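Local coordinates for NAD-dependent protein deacylase 2 (Archaeoglobus fulgidus, PDB 4TWJ), which removes acetyl and longer acyl groups from protein lysines at the expense of NAD, deacetylating the archaeal chromatin protein Alba and so repressing transcription, at residues Glu176-Glu179 with Glu180-Cys184; Phe63-Phe66 with Ser67-Met70. All blocks are in the same frame, centred on the assembly; numbering follows the deposited sequence.

In the fold
Both contacts are local, each formed by side chains one turn apart on a single helix of the sirtuin fold. Contact 1 is the C-terminal end of helix 171-182, packed beside the parallel sheet of the Rossmann-type domain; contact 2 lies in helix 60-73, against helix 139-143 and strand 158-162 on the other side of the chain's centre. Their centres are about 33 Å apart and their nearest atoms about 22 Å. Contact 2 reaches the acylated peptide directly, and the side chain of Phe63 is about 6 Å from that of Ile102, an NAD-binding residue. Contact 1 is more remote: the side chain of Ala177 is about 10 Å from those of NAD-binding Gln100 and of His118, the predicted proton acceptor.

Contact 1: Glu176-Glu179 with Glu180-Cys184; sequences EAIE and EAKHC
Three i to i+4 backbone bonds, from the N atoms of Glu180, Ala181 and Lys182 to the O atoms of Glu176, Ala177 and Ile178, carry regular helix into its last turn, and His183 is the first residue to leave helical angles. The next bond in the series is weak: His183 N is 3.2 Å from Glu179 O, with an N-H...O angle of only 123°. The imidazole adds a second grip on that carbonyl. His183 ND1 donates to Glu179 O over 3.1 Å, arriving in the carbonyl plane on a lone pair, although the oxygen itself is tilted out of the ring plane. With chi1 of -60° the ring is anti to its own carbonyl carbon and beside the backbone N, which brings ND1 back over the preceding turn. The Glu179 side chain runs alongside, OE1 lying 3.5 Å from His183 CE1, with carboxylate and ring planes 48° apart. Glu179 OE2 is 4.4 Å from Lys182 NZ, too far for a salt bridge; a water that donates to Glu179 OE2 at 2.8 Å also meets Lys182 NZ, weakly. The aliphatic part of Lys182 lies beside Ile178, Lys182 CD resting 3.6 Å from Ile178 CG2. On the inner side Ala177 and Ala181 face helix 201-208, and Glu180 OE1 is bound by His17. The chemistry is that of a helix C-terminus whose last carbonyl is held by a side chain: a ring N-H supplements the weak backbone bond at Glu179 O, and the nearby carboxylate of Glu179 would probably favour a positive charge on the imidazole.

Contact 2: Phe63-Phe66 with Ser67-Met70; sequences FWEF and SMEM
Phe63 O is gripped twice by Ser67: the hydroxyl OG donates to it at 2.9 Å and the backbone N also at 2.9 Å, from opposite faces of the carbonyl plane. OG comes in 36° out of that plane, away from a lone-pair direction; its chi1 of -63° turns it back along the helix, where it also lies over one face of the Phe63 ring, 3.7 Å from CZ. One turn on, Met70 N bonds to Phe66 O, and the side chains of the same two residues pack together. Met70 CG sits over the Phe66 ring face, 3.6 Å from the centroid and 20° off the normal, a CH-pi contact. Bends at chi2 and chi3 bring Met70 SD obliquely to the same ring, 4.3 Å from its centroid, as a Met-aromatic contact. Without the ring, as with an alanine at Phe66, Met70 CG and SD would probably lose their aromatic support and a gap would be likely to open beside the peptide's modified side chain. Phe63, Phe66, Ser67 and Met70 all pack on that group, while Ser67 and Met68 touch Phe142 of helix 139-143, and Trp64 packs on Pro160 of strand 158-162, where its NE1 donates to the backbone O of Val158.

Contact 1: Glu176-Glu179 with Glu180-Cys184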
loop_
_atom_site.group_PDB
_atom_site.type_symbol
_atom_site.label_atom_id
_atom_site.label_comp_id
_atom_site.label_asym_id
_atom_site.label_seq_id
_atom_site.Cartn_x
_atom_site.Cartn_y
_atom_site.Cartn_z
ATOM N N GLU A 176 3.962 5.021 13.533
ATOM C CA GLU A 176 4.758 3.804 13.387
ATOM C C GLU A 176 5.500 3.802 12.054
ATOM O O GLU A 176 6.661 3.406 11.990
ATOM C CB GLU A 176 3.887 2.547 13.506
ATOM C CG GLU A 176 3.363 2.289 14.912
ATOM C CD GLU A 176 4.465 2.026 15.924
ATOM O OE1 GLU A 176 4.345 2.512 17.070
ATOM O OE2 GLU A 176 5.448 1.338 15.582
ATOM N N ALA A 177 4.827 4.251 11.000
ATOM C CA ALA A 177 5.425 4.293 9.665
ATOM C C ALA A 177 6.583 5.288 9.615
ATOM O O ALA A 177 7.619 5.007 9.008
ATOM C CB ALA A 177 4.377 4.638 8.619
ATOM N N ILE A 178 6.399 6.447 10.241
ATOM C CA ILE A 178 7.476 7.439 10.358
ATOM C C ILE A 178 8.674 6.856 11.112
ATOM O O ILE A 178 9.823 7.015 10.690
ATOM C CB ILE A 178 6.987 8.725 11.059
ATOM C CG1 ILE A 178 6.032 9.487 10.139
ATOM C CG2 ILE A 178 8.162 9.621 11.450
ATOM C CD1 ILE A 178 5.210 10.546 10.840
ATOM N N GLU A 179 8.403 6.179 12.223
ATOM C CA GLU A 179 9.466 5.547 13.005
ATOM C C GLU A 179 10.215 4.474 12.216
ATOM O O GLU A 179 11.440 4.362 12.325
ATOM C CB GLU A 179 8.901 4.968 14.301
ATOM C CG GLU A 179 8.467 6.040 15.282
ATOM C CD GLU A 179 9.624 6.919 15.699
ATOM O OE1 GLU A 179 10.606 6.369 16.234
ATOM O OE2 GLU A 179 9.558 8.144 15.476
ATOM N N GLU A 180 9.484 3.696 11.420
ATOM C CA GLU A 180 10.114 2.726 10.526
ATOM C C GLU A 180 11.026 3.420 9.515
ATOM O O GLU A 180 12.171 3.009 9.329
ATOM C CB GLU A 180 9.058 1.885 9.802
ATOM C CG GLU A 180 8.392 0.845 10.691
ATOM C CD GLU A 180 9.372 -0.179 11.232
ATOM O OE1 GLU A 180 10.240 -0.644 10.471
ATOM O OE2 GLU A 180 9.280 -0.512 12.429
ATOM N N ALA A 181 10.527 4.479 8.881
ATOM C CA ALA A 181 11.320 5.224 7.900
ATOM C C ALA A 181 12.574 5.837 8.525
ATOM O O ALA A 181 13.645 5.806 7.923
ATOM C CB ALA A 181 10.478 6.306 7.244
ATOM N N LYS A 182 12.438 6.370 9.737
ATOM C CA LYS A 182 13.552 7.030 10.429
ATOM C C LYS A 182 14.653 6.080 10.875
ATOM O O LYS A 182 15.791 6.512 11.068
ATOM C CB LYS A 182 13.044 7.794 11.658
ATOM C CG LYS A 182 12.286 9.057 11.310
ATOM C CD LYS A 182 11.585 9.659 12.513
ATOM C CE LYS A 182 12.525 10.430 13.414
ATOM N NZ LYS A 182 11.818 11.622 13.971
ATOM N N HIS A 183 14.327 4.802 11.052
ATOM C CA HIS A 183 15.264 3.862 11.656
ATOM C C HIS A 183 15.486 2.594 10.841
ATOM O O HIS A 183 15.827 1.547 11.383
ATOM C CB HIS A 183 14.821 3.565 13.088
ATOM C CG HIS A 183 14.776 4.793 13.937
ATOM N ND1 HIS A 183 13.599 5.377 14.346
ATOM C CD2 HIS A 183 15.769 5.601 14.379
ATOM C CE1 HIS A 183 13.872 6.470 15.034
ATOM N NE2 HIS A 183 15.179 6.632 15.064
ATOM N N CYS A 184 15.321 2.707 9.527
ATOM C CA CYS A 184 15.633 1.617 8.616
ATOM C C CYS A 184 16.953 1.938 7.928
ATOM O O CYS A 184 17.343 3.104 7.840
ATOM C CB CYS A 184 14.518 1.443 7.575
ATOM S SG CYS A 184 14.360 2.776 6.367
HETATM O O HOH W 1 8.827 10.808 15.111
#

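Contact 2: Phe63-Phe66 with Ser67-Met70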
loop_
_atom_site.group_PDB
_atom_site.type_symbol
_atom_site.label_atom_id
_atom_site.label_comp_id
_atom_site.label_asym_id
_atom_site.label_seq_id
_atom_site.Cartn_x
_atom_site.Cartn_y
_atom_site.Cartn_z
ATOM N N PHE A 63 -19.169 6.742 -4.900
ATOM C CA PHE A 63 -18.007 6.052 -4.353
ATOM C C PHE A 63 -18.152 4.538 -4.493
ATOM O O PHE A 63 -17.219 3.849 -4.903
ATOM C CB PHE A 63 -17.796 6.412 -2.878
ATOM C CG PHE A 63 -16.824 5.511 -2.177
ATOM C CD1 PHE A 63 -15.457 5.726 -2.284
ATOM C CD2 PHE A 63 -17.272 4.429 -1.430
ATOM C CE1 PHE A 63 -14.558 4.889 -1.654
ATOM C CE2 PHE A 63 -16.376 3.585 -0.800
ATOM C CZ PHE A 63 -15.017 3.816 -0.911
ATOM N N TRP A 64 -19.324 4.021 -4.142
ATOM C CA TRP A 64 -19.538 2.578 -4.188
ATOM C C TRP A 64 -19.589 2.028 -5.620
ATOM O O TRP A 64 -19.053 0.953 -5.885
ATOM C CB TRP A 64 -20.785 2.197 -3.387
ATOM C CG TRP A 64 -20.526 2.220 -1.909
ATOM C CD1 TRP A 64 -21.106 3.031 -0.975
ATOM C CD2 TRP A 64 -19.589 1.404 -1.204
ATOM N NE1 TRP A 64 -20.598 2.753 0.276
ATOM C CE2 TRP A 64 -19.664 1.757 0.159
ATOM C CE3 TRP A 64 -18.703 0.394 -1.594
ATOM C CZ2 TRP A 64 -18.878 1.144 1.132
ATOM C CZ3 TRP A 64 -17.932 -0.220 -0.632
ATOM C CH2 TRP A 64 -18.023 0.157 0.721
ATOM N N GLU A 65 -20.218 2.759 -6.534
ATOM C CA GLU A 65 -20.245 2.349 -7.943
ATOM C C GLU A 65 -18.835 2.382 -8.546
ATOM O O GLU A 65 -18.465 1.507 -9.322
ATOM C CB GLU A 65 -21.196 3.237 -8.756
ATOM C CG GLU A 65 -22.664 3.120 -8.356
ATOM C CD GLU A 65 -23.304 1.802 -8.755
ATOM O OE1 GLU A 65 -24.377 1.471 -8.197
ATOM O OE2 GLU A 65 -22.752 1.098 -9.625
ATOM N N PHE A 66 -18.049 3.386 -8.168
ATOM C CA PHE A 66 -16.650 3.462 -8.584
ATOM C C PHE A 66 -15.861 2.264 -8.051
ATOM O O PHE A 66 -15.083 1.656 -8.782
ATOM C CB PHE A 66 -16.021 4.773 -8.110
ATOM C CG PHE A 66 -14.540 4.857 -8.346
ATOM C CD1 PHE A 66 -14.036 4.966 -9.637
ATOM C CD2 PHE A 66 -13.649 4.830 -7.280
ATOM C CE1 PHE A 66 -12.669 5.046 -9.859
ATOM C CE2 PHE A 66 -12.280 4.911 -7.495
ATOM C CZ PHE A 66 -11.791 5.016 -8.788
ATOM N N SER A 67 -16.089 1.915 -6.786
ATOM C CA SER A 67 -15.406 0.781 -6.163
ATOM C C SER A 67 -15.756 -0.544 -6.842
ATOM O O SER A 67 -14.909 -1.435 -6.946
ATOM C CB SER A 67 -15.737 0.708 -4.668
ATOM O OG SER A 67 -15.269 1.857 -3.981
ATOM N N MET A 68 -17.000 -0.671 -7.299
ATOM C CA MET A 68 -17.435 -1.868 -8.023
ATOM C C MET A 68 -16.710 -2.006 -9.356
ATOM O O MET A 68 -16.369 -3.114 -9.767
ATOM C CB MET A 68 -18.942 -1.828 -8.274
ATOM C CG MET A 68 -19.770 -2.051 -7.026
ATOM S SD MET A 68 -21.497 -1.626 -7.277
ATOM C CE MET A 68 -22.145 -2.031 -5.656
ATOM N N GLU A 69 -16.485 -0.879 -10.028
ATOM C CA GLU A 69 -15.725 -0.868 -11.278
ATOM C C GLU A 69 -14.253 -1.180 -11.024
ATOM O O GLU A 69 -13.639 -1.942 -11.771
ATOM C CB GLU A 69 -15.851 0.488 -11.978
ATOM C CG GLU A 69 -17.248 0.783 -12.501
ATOM C CD GLU A 69 -17.381 2.166 -13.118
ATOM O OE1 GLU A 69 -18.272 2.344 -13.975
ATOM O OE2 GLU A 69 -16.608 3.080 -12.748
ATOM N N MET A 70 -13.696 -0.589 -9.970
ATOM C CA MET A 70 -12.279 -0.763 -9.638
ATOM C C MET A 70 -11.926 -2.189 -9.218
ATOM O O MET A 70 -10.827 -2.657 -9.513
ATOM C CB MET A 70 -11.854 0.208 -8.529
ATOM C CG MET A 70 -11.787 1.667 -8.949
ATOM S SD MET A 70 -10.600 1.985 -10.270
ATOM C CE MET A 70 -11.670 2.025 -11.708
#